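Local atomic coordinates of aminotransferase, class I (Staphylococcus aureus, PDB entry 2O1B), a protein that probably catalyses pyridoxal-phosphate-dependent transfer of amino groups between amino acids and 2-oxo acids, as aspartate aminotransferases of class I do. Residues Val95-Arg100 with Glu247-Ser252; Lys91-Asp96 with Ala297-Asp302; Val104-Glu109 with Phe264-Lys269; Tyr223-Phe228 with Asp303-Gln308. All blocks are in the same frame, centred on the assembly; numbering follows the deposited sequence. Where two conformers were deposited one is given.

Contact 1: residues Val95-Arg100 with Glu247-Ser252; sequences VDFYQR and EIYSLS. With PLP (pyridoxal-5'-phosphate), chain B.
Phe97 and Tyr98, successive residues of helix 88-102, divide their work against strand 245-250: one meets the ring of Tyr249, the other the carboxylate of Glu247. Phe97 drives its outer edge at one face of Tyr249 in a T-shaped stack, with centroids 5.0 Å apart and ring planes at 61°. The leading atoms are CE2 and CZ; Phe97 CZ comes 3.6 Å from Tyr249 CZ and 3.3 Å from Tyr249 OH. Each residue carries CG anti to its own backbone N (chi1 180° in Phe97), which turns each ring toward the other, the two side chains meeting at about a right angle. Tyr98 instead donates its hydroxyl to Glu247, with a very short Tyr98 OH to Glu247 OE1 distance of 2.5 Å. The carboxylate oxygen lies in the plane of the Tyr98 ring, at its edge, while the carboxylate itself is turned 50° from that plane. Glu247 OE1 is also bonded to Ser234 and OE2 to the backbone of Ile235, so both oxygens of the buried acid have partners. Farther along, Ser250 OG and Ser252 OG hold the cofactor phosphate, at 2.7 Å from PLP O3P and 2.6 Å from PLP O1P respectively; Ser250 OG also closes an ST turn on Ser252 N. The helix thus packs on one face of strand 245-250, flanked by helix 302-325 through Leu305, while helix 118-129 meets Ile248 and Ser250.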
# COMPACT_ATOMS: atom_id res chain seq x y z
N VAL A 95 -1.66 4.66 21.11
CA VAL A 95 -1.07 5.49 22.18
C VAL A 95 -1.13 4.79 23.53
O VAL A 95 -0.20 4.91 24.33
CB VAL A 95 -1.68 6.94 22.27
CG1 VAL A 95 -1.65 7.63 20.91
CG2 VAL A 95 -3.08 6.93 22.83
N ASP A 96 -2.23 4.08 23.78
CA ASP A 96 -2.41 3.28 25.00
C ASP A 96 -1.35 2.19 25.12
O ASP A 96 -0.79 1.97 26.20
CB ASP A 96 -3.78 2.62 25.04
CG ASP A 96 -4.93 3.60 25.31
OD1 ASP A 96 -4.69 4.80 25.59
OD2 ASP A 96 -6.09 3.14 25.25
N PHE A 97 -1.10 1.49 24.01
CA PHE A 97 -0.07 0.45 23.95
C PHE A 97 1.29 1.06 24.29
O PHE A 97 1.95 0.63 25.23
CB PHE A 97 -0.08 -0.18 22.55
CG PHE A 97 0.94 -1.27 22.35
CD1 PHE A 97 0.70 -2.57 22.78
CD2 PHE A 97 2.12 -1.00 21.65
CE1 PHE A 97 1.64 -3.59 22.56
CE2 PHE A 97 3.06 -2.02 21.44
CZ PHE A 97 2.81 -3.31 21.89
N TYR A 98 1.69 2.10 23.56
CA TYR A 98 2.96 2.75 23.85
C TYR A 98 3.10 3.29 25.27
O TYR A 98 4.18 3.20 25.86
CB TYR A 98 3.30 3.80 22.79
CG TYR A 98 4.32 3.24 21.82
CD1 TYR A 98 3.98 2.21 20.94
CD2 TYR A 98 5.64 3.69 21.84
CE1 TYR A 98 4.94 1.66 20.07
CE2 TYR A 98 6.59 3.17 20.97
CZ TYR A 98 6.24 2.15 20.09
OH TYR A 98 7.18 1.62 19.25
N GLN A 99 2.01 3.80 25.84
CA GLN A 99 2.01 4.28 27.21
C GLN A 99 2.29 3.16 28.22
O GLN A 99 3.21 3.26 29.02
CB GLN A 99 0.69 5.00 27.56
CG GLN A 99 0.68 5.61 28.96
CD GLN A 99 1.73 6.69 29.14
OE1 GLN A 99 1.77 7.67 28.39
NE2 GLN A 99 2.59 6.51 30.12
N ARG A 100 1.49 2.09 28.19
CA ARG A 100 1.70 1.02 29.16
C ARG A 100 2.91 0.13 28.84
O ARG A 100 3.48 -0.48 29.74
CB ARG A 100 0.43 0.19 29.42
CG ARG A 100 -0.07 -0.57 28.23
CD ARG A 100 -1.26 -1.47 28.57
NE ARG A 100 -1.44 -2.42 27.48
CZ ARG A 100 -2.20 -2.23 26.41
NH1 ARG A 100 -2.90 -1.11 26.26
NH2 ARG A 100 -2.25 -3.16 25.47
N GLU A 247 9.43 5.81 15.49
CA GLU A 247 9.59 4.38 15.67
C GLU A 247 8.47 3.67 14.93
O GLU A 247 7.32 4.08 14.98
CB GLU A 247 9.51 4.05 17.14
CG GLU A 247 9.92 2.64 17.47
CD GLU A 247 10.32 2.56 18.89
OE1 GLU A 247 9.42 2.57 19.77
OE2 GLU A 247 11.54 2.52 19.13
N ILE A 248 8.82 2.59 14.24
CA ILE A 248 7.84 1.83 13.46
C ILE A 248 7.65 0.45 14.11
O ILE A 248 8.61 -0.26 14.39
CB ILE A 248 8.23 1.78 11.98
CG1 ILE A 248 7.92 3.15 11.34
CG2 ILE A 248 7.48 0.66 11.25
CD1 ILE A 248 8.36 3.32 9.93
N TYR A 249 6.41 0.11 14.38
CA TYR A 249 6.06 -1.10 15.11
C TYR A 249 5.14 -1.95 14.25
O TYR A 249 4.21 -1.41 13.65
CB TYR A 249 5.35 -0.72 16.42
CG TYR A 249 5.18 -1.88 17.38
CD1 TYR A 249 6.16 -2.15 18.35
CD2 TYR A 249 4.06 -2.72 17.31
CE1 TYR A 249 6.03 -3.25 19.22
CE2 TYR A 249 3.92 -3.81 18.18
CZ TYR A 249 4.92 -4.07 19.12
OH TYR A 249 4.79 -5.14 19.97
N SER A 250 5.38 -3.26 14.22
CA SER A 250 4.60 -4.18 13.40
C SER A 250 3.80 -5.15 14.25
O SER A 250 4.29 -5.61 15.28
CB SER A 250 5.52 -4.98 12.47
OG SER A 250 4.75 -5.92 11.72
N LEU A 251 2.59 -5.47 13.81
CA LEU A 251 1.81 -6.57 14.42
C LEU A 251 2.12 -7.97 13.86
O LEU A 251 1.66 -8.99 14.38
CB LEU A 251 0.31 -6.28 14.32
CG LEU A 251 -0.29 -5.19 15.22
CD1 LEU A 251 -0.02 -3.78 14.70
CD2 LEU A 251 -1.79 -5.40 15.38
N SER A 252 2.92 -8.01 12.79
CA SER A 252 3.22 -9.26 12.08
C SER A 252 3.81 -10.37 12.94
O SER A 252 3.26 -11.48 13.00
CB SER A 252 4.16 -8.99 10.90
OG SER A 252 3.51 -8.26 9.89
N1 PLP B . 11.64 -4.69 9.42
C2 PLP B . 12.24 -5.83 9.93
C2A PLP B . 13.55 -5.71 10.66
C3 PLP B . 11.59 -7.06 9.77
O3 PLP B . 12.14 -8.21 10.26
C4 PLP B . 10.36 -7.12 9.11
C4A PLP B . 9.46 -8.28 9.43
C5 PLP B . 9.77 -5.97 8.59
C6 PLP B . 10.43 -4.75 8.75
C5A PLP B . 8.45 -6.01 7.84
O4P PLP B . 7.34 -6.21 8.70
P PLP B . 5.83 -6.12 8.13
O1P PLP B . 5.23 -7.51 8.07
O2P PLP B . 5.90 -5.50 6.76
O3P PLP B . 5.05 -5.26 9.09

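Contact 2: residues Lys91-Asp96 with Ala297-Asp302; sequences KQAIVD and ALNHYD
Ala93 of helix 88-102 sets its methyl group against Leu298 and Asn299, near the end of helix 288-300. With a methyl group at this position the two helices come close, the Ala93 and Asn299 CA atoms lying 6.2 Å apart. Its CB is 4.3 Å from Leu298 CB and 3.5 Å from Asn299 ND2, so a single methyl touches an aliphatic chain and an amide at once. Leu298 points into the interface, and its CD1 branch reaches Ile94 CG1 at 4.2 Å. Asn299 works differently. Its CG is anti to the carbonyl carbon (chi1 -74°), which swings the amide alongside Ala93, where ND2 serves two waters. One water donates to Ala93 O at 2.7 Å and accepts a weak bond from Asn299 ND2; the second donates to Asp96 OD2 at 2.7 Å and accepts from Asn299 ND2 at 3.0 Å. Asp96 is itself steadied from within its helix, since Gln92 NE2 donates to OD1 from above the carboxylate plane. The joint is therefore mixed in character: apolar on the inner side, where Leu298 also meets Phe90 and Phe97, and bridged by water toward the rim, where two solvent molecules rather than direct bonds link the polar groups of the helices.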
# COMPACT_ATOMS: atom_id res chain seq x y z
N LYS A 91 -6.14 4.76 16.59
CA LYS A 91 -5.15 5.74 17.07
C LYS A 91 -4.98 5.67 18.59
O LYS A 91 -3.87 5.79 19.11
CB LYS A 91 -5.57 7.16 16.66
CG LYS A 91 -5.69 7.39 15.16
CD LYS A 91 -6.16 8.82 14.92
CE LYS A 91 -6.42 9.08 13.44
NZ LYS A 91 -7.22 10.33 13.27
N GLN A 92 -6.10 5.47 19.28
CA GLN A 92 -6.12 5.37 20.73
C GLN A 92 -5.50 4.08 21.25
O GLN A 92 -4.85 4.09 22.30
CB GLN A 92 -7.55 5.53 21.25
CG GLN A 92 -7.66 5.60 22.76
CD GLN A 92 -7.11 6.90 23.34
OE1 GLN A 92 -7.52 7.98 22.95
NE2 GLN A 92 -6.19 6.79 24.29
N ALA A 93 -5.73 2.96 20.56
CA ALA A 93 -5.14 1.68 20.96
C ALA A 93 -3.62 1.73 20.83
O ALA A 93 -2.90 1.11 21.61
CB ALA A 93 -5.71 0.53 20.15
N ILE A 94 -3.15 2.50 19.85
CA ILE A 94 -1.73 2.72 19.62
C ILE A 94 -1.08 3.52 20.75
O ILE A 94 -0.05 3.10 21.29
CB ILE A 94 -1.48 3.43 18.26
CG1 ILE A 94 -1.75 2.47 17.10
CG2 ILE A 94 -0.04 3.94 18.18
CD1 ILE A 94 -1.92 3.15 15.74
N VAL A 95 -1.66 4.66 21.11
CA VAL A 95 -1.07 5.49 22.18
C VAL A 95 -1.13 4.79 23.53
O VAL A 95 -0.20 4.91 24.33
CB VAL A 95 -1.68 6.94 22.27
CG1 VAL A 95 -1.65 7.63 20.91
CG2 VAL A 95 -3.08 6.93 22.83
N ASP A 96 -2.23 4.08 23.78
CA ASP A 96 -2.41 3.28 25.00
C ASP A 96 -1.35 2.19 25.12
O ASP A 96 -0.79 1.97 26.20
CB ASP A 96 -3.78 2.62 25.04
CG ASP A 96 -4.93 3.60 25.31
OD1 ASP A 96 -4.69 4.80 25.59
OD2 ASP A 96 -6.09 3.14 25.25
N ALA A 297 -6.15 -6.72 19.05
CA ALA A 297 -4.85 -7.32 19.34
C ALA A 297 -4.05 -6.48 20.33
O ALA A 297 -3.62 -6.98 21.36
CB ALA A 297 -4.06 -7.54 18.06
N LEU A 298 -3.88 -5.20 20.00
CA LEU A 298 -3.12 -4.27 20.82
C LEU A 298 -3.67 -4.12 22.21
O LEU A 298 -2.91 -4.09 23.18
CB LEU A 298 -3.06 -2.89 20.14
CG LEU A 298 -2.21 -2.86 18.86
CD1 LEU A 298 -2.47 -1.59 18.06
CD2 LEU A 298 -0.74 -2.97 19.24
N ASN A 299 -4.99 -4.05 22.32
CA ASN A 299 -5.64 -3.88 23.62
C ASN A 299 -5.55 -5.09 24.55
O ASN A 299 -5.51 -4.93 25.76
CB ASN A 299 -7.12 -3.49 23.45
CG ASN A 299 -7.31 -2.05 22.99
OD1 ASN A 299 -8.39 -1.69 22.51
ND2 ASN A 299 -6.27 -1.22 23.13
N HIS A 300 -5.53 -6.29 23.99
CA HIS A 300 -5.75 -7.47 24.83
C HIS A 300 -4.61 -8.49 24.91
O HIS A 300 -4.70 -9.44 25.68
CB HIS A 300 -7.03 -8.19 24.42
CG HIS A 300 -8.26 -7.37 24.61
ND1 HIS A 300 -8.93 -6.77 23.56
CD2 HIS A 300 -8.96 -7.04 25.73
CE1 HIS A 300 -9.98 -6.12 24.02
NE2 HIS A 300 -10.01 -6.26 25.33
N TYR A 301 -3.54 -8.29 24.13
CA TYR A 301 -2.54 -9.36 23.99
C TYR A 301 -1.11 -9.06 24.46
O TYR A 301 -0.14 -9.56 23.89
CB TYR A 301 -2.57 -9.95 22.58
CG TYR A 301 -3.84 -10.73 22.29
CD1 TYR A 301 -4.98 -10.08 21.81
CD2 TYR A 301 -3.90 -12.10 22.51
CE1 TYR A 301 -6.15 -10.79 21.56
CE2 TYR A 301 -5.06 -12.82 22.26
CZ TYR A 301 -6.18 -12.16 21.78
OH TYR A 301 -7.32 -12.87 21.52
N ASP A 302 -1.00 -8.28 25.53
CA ASP A 302 0.30 -8.02 26.17
C ASP A 302 0.96 -9.32 26.65
O ASP A 302 2.16 -9.52 26.45
CB ASP A 302 0.12 -7.07 27.35
CG ASP A 302 -0.07 -5.62 26.93
OD1 ASP A 302 -0.20 -4.76 27.83
OD2 ASP A 302 -0.07 -5.35 25.71
O HOH W 1 -3.69 -0.68 23.50
O HOH W 2 -7.44 1.56 23.51

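Contact 3: residues Val104-Glu109 with Phe264-Lys269; sequences VTLDKE and FAVGNK
Leu106, in the loop that carries the chain from helix 88-102 to edge strand 112-115, rests on the end of strand 263-267, against Val266 and Gly267. The leucine has CG anti to its carbonyl carbon (chi1 -59°), and this orientation brings both methyls down onto the strand. The two side chains cross at about a right angle. Leu106 CD1 meets both Val266 methyls, lying 3.6 Å from CG2, whereas CD2 lies over Val266 CG1 and also comes 4.1 Å from Gly267 N. The approaches of Leu106 CD1 and CD2 to Val266 CG1, 3.2 and 3.4 Å, are tighter than carbon atoms normally allow; because Val266 was modelled in two conformers and its chi1 of 142° is not a staggered value, that closeness is doubtful. Strand 263-267 belongs to the seven-stranded mixed sheet of the large domain of fold type I aminotransferases and is antiparallel to both of its neighbours, 112-115 and 245-250. Gly267 bonds by its backbone to Glu111, next to the first of these, while Val266 pairs with Glu247 in the second. Within the loop, Asp107 OD1 accepts from Glu109 N at 2.8 Å, forming an Asx turn, and takes a further bond from the backbone N of Asp110. Glu109 OE1 makes a salt bridge with Lys91 of the preceding helix, and Lys108 NZ makes another with Glu88 there. Val266 also touches Ile94 on helix 88-102, and Leu106 touches Tyr98.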
# COMPACT_ATOMS: atom_id res chain seq x y z
N VAL A 104 5.64 6.02 27.01
CA VAL A 104 5.80 7.05 25.99
C VAL A 104 4.44 7.68 25.74
O VAL A 104 3.49 6.99 25.36
CB VAL A 104 6.34 6.47 24.66
CG1 VAL A 104 6.39 7.54 23.58
CG2 VAL A 104 7.72 5.85 24.85
N THR A 105 4.37 8.99 25.95
CA THR A 105 3.14 9.75 25.70
C THR A 105 3.11 10.23 24.26
O THR A 105 4.02 10.94 23.80
CB THR A 105 3.02 10.98 26.62
OG1 THR A 105 4.10 11.88 26.35
CG2 THR A 105 3.07 10.58 28.07
N LEU A 106 2.05 9.84 23.55
CA LEU A 106 1.89 10.22 22.15
C LEU A 106 0.55 10.90 21.90
O LEU A 106 -0.46 10.53 22.50
CB LEU A 106 1.97 8.98 21.28
CG LEU A 106 3.26 8.19 21.38
CD1 LEU A 106 2.96 6.81 20.86
CD2 LEU A 106 4.36 8.89 20.60
N ASP A 107 0.57 11.88 21.00
CA ASP A 107 -0.66 12.54 20.55
C ASP A 107 -1.26 11.79 19.36
O ASP A 107 -0.57 11.53 18.37
CB ASP A 107 -0.38 14.01 20.20
CG ASP A 107 -1.64 14.75 19.76
OD1 ASP A 107 -2.17 14.46 18.67
OD2 ASP A 107 -2.09 15.64 20.52
N LYS A 108 -2.55 11.49 19.44
CA LYS A 108 -3.23 10.69 18.42
C LYS A 108 -3.23 11.30 17.02
O LYS A 108 -3.16 10.58 16.02
CB LYS A 108 -4.68 10.41 18.82
CG LYS A 108 -4.85 9.57 20.06
CD LYS A 108 -6.32 9.14 20.20
CE LYS A 108 -7.22 10.29 20.66
NZ LYS A 108 -7.56 11.17 19.50
N GLU A 109 -3.31 12.61 16.93
CA GLU A 109 -3.28 13.27 15.64
C GLU A 109 -1.86 13.52 15.17
O GLU A 109 -1.50 13.23 14.03
CB GLU A 109 -4.07 14.59 15.69
CG GLU A 109 -5.45 14.56 15.05
CD GLU A 109 -6.21 13.25 15.27
OE1 GLU A 109 -6.44 12.54 14.28
OE2 GLU A 109 -6.59 12.94 16.43
N PHE A 264 2.29 0.44 12.50
CA PHE A 264 2.16 1.88 12.69
C PHE A 264 3.50 2.56 12.93
O PHE A 264 4.46 1.92 13.36
CB PHE A 264 1.18 2.21 13.83
CG PHE A 264 1.53 1.59 15.15
CD1 PHE A 264 0.94 0.39 15.53
CD2 PHE A 264 2.40 2.22 16.02
CE1 PHE A 264 1.25 -0.19 16.76
CE2 PHE A 264 2.71 1.65 17.25
CZ PHE A 264 2.12 0.44 17.63
N ALA A 265 3.55 3.85 12.59
CA ALA A 265 4.67 4.72 12.89
C ALA A 265 4.25 5.61 14.04
O ALA A 265 3.08 6.01 14.14
CB ALA A 265 5.03 5.57 11.68
N VAL A 266 5.22 5.94 14.90
CA VAL A 266 4.95 6.71 16.11
C VAL A 266 6.12 7.65 16.40
O VAL A 266 7.28 7.28 16.21
CB VAL A 266 4.63 5.76 17.31
CG1 VAL A 266 5.21 6.26 18.60
CG2 VAL A 266 3.13 5.56 17.46
N GLY A 267 5.83 8.89 16.79
CA GLY A 267 6.90 9.83 17.17
C GLY A 267 6.93 11.22 16.57
O GLY A 267 5.90 11.91 16.51
N ASN A 268 8.13 11.65 16.15
CA ASN A 268 8.38 13.01 15.62
C ASN A 268 7.23 13.54 14.78
O ASN A 268 6.92 12.96 13.74
CB ASN A 268 9.65 13.05 14.77
CG ASN A 268 10.08 14.48 14.43
OD1 ASN A 268 10.67 15.17 15.26
ND2 ASN A 268 9.77 14.92 13.21
N LYS A 269 6.61 14.64 15.22
CA LYS A 269 5.41 15.17 14.54
C LYS A 269 5.64 15.47 13.05
O LYS A 269 4.82 15.10 12.20
CB LYS A 269 4.82 16.39 15.27
CG LYS A 269 3.72 17.13 14.48
CD LYS A 269 2.87 18.01 15.39
CE LYS A 269 2.47 19.34 14.76
NZ LYS A 269 2.55 19.41 13.28

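Contact 4: residues Tyr223-Phe228 with Asp303-Gln308; sequences YGAFGF and DFLEEQ. With PLP (pyridoxal-5'-phosphate), chain B.
Ala225 and Phe226 end a type I beta turn, Tyr223 to Phe226, that the cofactor-binding domain of this fold type I enzyme lays against helix 302-325. The close part is apolar and small. Ala225 CB points at the helix and meets Leu305 CD2 at 3.8 Å, and the CA atoms of these two residues are only 5.7 Å apart. Beside it, the Phe226 ring runs alongside Gln308, the two side chains pointing the same way: Phe226 CE1 lies 3.8 Å from Gln308 CB, and the ring and amide planes are 59° apart. The root of the Gln308 side chain and its backbone carbonyl do this packing. Its chain bends at chi2 (-82°), and the amide NE2 is bonded elsewhere, to Asn256 OD1 and Gly254 O. On the outer side the contact is loose: Asp303, Glu306 and Glu307 lie at the surface, and Glu306, modelled in two conformers, hardly touches the turn. No direct hydrogen bond joins the two segments; Ser309, just past 303-308, bonds to Gly227 N instead. The other end of the turn belongs to the active site. Tyr223, a residue of the PLP pocket, has its hydroxyl bonded to Tyr338 OH and to Lys253 NZ, and the turn is closed by Phe226 N donating to Tyr223 O at 3.0 Å. Tyr223 CE1 stands 3.0 Å from PLP O3, met obliquely to the ring.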
# COMPACT_ATOMS: atom_id res chain seq x y z
N TYR A 223 10.86 -6.34 15.83
CA TYR A 223 11.09 -7.40 16.82
C TYR A 223 11.05 -6.91 18.26
O TYR A 223 11.62 -7.55 19.15
CB TYR A 223 12.39 -8.16 16.52
CG TYR A 223 12.24 -9.03 15.29
CD1 TYR A 223 12.87 -8.69 14.10
CD2 TYR A 223 11.42 -10.16 15.31
CE1 TYR A 223 12.72 -9.48 12.96
CE2 TYR A 223 11.26 -10.95 14.19
CZ TYR A 223 11.91 -10.60 13.02
OH TYR A 223 11.75 -11.39 11.90
N GLY A 224 10.37 -5.79 18.47
CA GLY A 224 10.18 -5.22 19.80
C GLY A 224 9.74 -6.20 20.87
O GLY A 224 10.22 -6.13 22.00
N ALA A 225 8.87 -7.14 20.50
CA ALA A 225 8.30 -8.13 21.45
C ALA A 225 9.30 -9.20 21.92
O ALA A 225 9.12 -9.83 22.97
CB ALA A 225 7.10 -8.82 20.82
N PHE A 226 10.35 -9.41 21.11
CA PHE A 226 11.29 -10.51 21.29
C PHE A 226 12.59 -9.97 21.91
O PHE A 226 13.51 -9.55 21.21
CB PHE A 226 11.51 -11.21 19.93
CG PHE A 226 10.22 -11.68 19.25
CD1 PHE A 226 9.77 -12.99 19.40
CD2 PHE A 226 9.45 -10.79 18.48
CE1 PHE A 226 8.58 -13.41 18.79
CE2 PHE A 226 8.26 -11.20 17.88
CZ PHE A 226 7.82 -12.53 18.04
N GLY A 227 12.64 -9.96 23.25
CA GLY A 227 13.80 -9.47 23.99
C GLY A 227 14.09 -10.53 25.02
O GLY A 227 13.25 -10.79 25.89
N PHE A 228 15.24 -11.18 24.90
CA PHE A 228 15.45 -12.45 25.60
C PHE A 228 15.93 -12.30 27.03
O PHE A 228 15.39 -12.94 27.93
CB PHE A 228 16.34 -13.39 24.79
CG PHE A 228 15.76 -13.77 23.44
CD1 PHE A 228 16.56 -13.89 22.33
CD2 PHE A 228 14.38 -13.97 23.31
CE1 PHE A 228 16.00 -14.23 21.09
CE2 PHE A 228 13.81 -14.30 22.07
CZ PHE A 228 14.62 -14.43 20.97
N ASP A 303 0.18 -10.18 27.31
CA ASP A 303 0.70 -11.45 27.84
C ASP A 303 1.20 -12.35 26.71
O ASP A 303 2.25 -12.99 26.82
CB ASP A 303 -0.35 -12.17 28.69
CG ASP A 303 -0.71 -11.40 29.96
OD1 ASP A 303 0.06 -10.51 30.37
OD2 ASP A 303 -1.77 -11.70 30.55
N PHE A 304 0.45 -12.38 25.61
CA PHE A 304 0.82 -13.20 24.47
C PHE A 304 2.14 -12.75 23.88
O PHE A 304 2.94 -13.59 23.48
CB PHE A 304 -0.28 -13.20 23.40
CG PHE A 304 0.06 -13.97 22.16
CD1 PHE A 304 0.61 -13.33 21.05
CD2 PHE A 304 -0.16 -15.35 22.10
CE1 PHE A 304 0.92 -14.03 19.90
CE2 PHE A 304 0.15 -16.07 20.95
CZ PHE A 304 0.70 -15.41 19.84
N LEU A 305 2.39 -11.44 23.84
CA LEU A 305 3.68 -10.90 23.36
C LEU A 305 4.82 -11.44 24.22
O LEU A 305 5.90 -11.76 23.70
CB LEU A 305 3.69 -9.37 23.40
CG LEU A 305 2.89 -8.59 22.35
CD1 LEU A 305 3.17 -7.11 22.52
CD2 LEU A 305 3.26 -9.04 20.94
N GLU A 306 4.57 -11.53 25.52
CA GLU A 306 5.55 -12.06 26.47
C GLU A 306 5.80 -13.53 26.19
O GLU A 306 6.94 -13.97 26.12
CB GLU A 306 5.05 -11.88 27.91
CG GLU A 306 6.08 -12.25 28.97
CD GLU A 306 7.24 -11.28 29.00
OE1 GLU A 306 8.37 -11.68 28.63
OE2 GLU A 306 7.01 -10.10 29.36
N GLU A 307 4.71 -14.29 26.02
CA GLU A 307 4.76 -15.71 25.68
C GLU A 307 5.62 -15.96 24.44
O GLU A 307 6.47 -16.86 24.45
CB GLU A 307 3.35 -16.25 25.43
CG GLU A 307 3.31 -17.75 25.14
CD GLU A 307 1.99 -18.21 24.56
OE1 GLU A 307 0.92 -17.84 25.11
OE2 GLU A 307 2.01 -18.95 23.55
N GLN A 308 5.38 -15.18 23.39
CA GLN A 308 6.13 -15.25 22.14
C GLN A 308 7.62 -15.09 22.38
O GLN A 308 8.42 -15.87 21.88
CB GLN A 308 5.67 -14.17 21.17
CG GLN A 308 4.30 -14.39 20.54
CD GLN A 308 4.35 -15.32 19.35
OE1 GLN A 308 4.55 -16.53 19.50
NE2 GLN A 308 4.20 -14.76 18.14
N1 PLP B . 11.64 -4.69 9.42
C2 PLP B . 12.24 -5.83 9.93
C2A PLP B . 13.55 -5.71 10.66
C3 PLP B . 11.59 -7.06 9.77
O3 PLP B . 12.14 -8.21 10.26
C4 PLP B . 10.36 -7.12 9.11
C4A PLP B . 9.46 -8.28 9.43
C5 PLP B . 9.77 -5.97 8.59
C6 PLP B . 10.43 -4.75 8.75
C5A PLP B . 8.45 -6.01 7.84
O4P PLP B . 7.34 -6.21 8.70
P PLP B . 5.83 -6.12 8.13
O1P PLP B . 5.23 -7.51 8.07
O2P PLP B . 5.90 -5.50 6.76
O3P PLP B . 5.05 -5.26 9.09

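Overall arrangement
Helix 88-102 is the shared element: contacts 1 and 2 overlap on it at Val95 and Asp96, with centres 7 Å apart, and Arg100 ties them together by a salt bridge to Asp302. Along the chain 91-100 and 104-109 come first, then 223-228, 247-252 and 264-269, and last 297-302 and 303-308, so contacts 1 and 3 interleave. These two also join through the sheet, where strands 245-250 and 263-267 are neighbours. Contact 4 adjoins contact 2 in sequence and meets contact 1 at Leu305; contacts 3 and 4 lie about 22 Å apart between centres. The helices packed on the sheet are thus linked, through contacts 1 and 4, to segments that reach PLP.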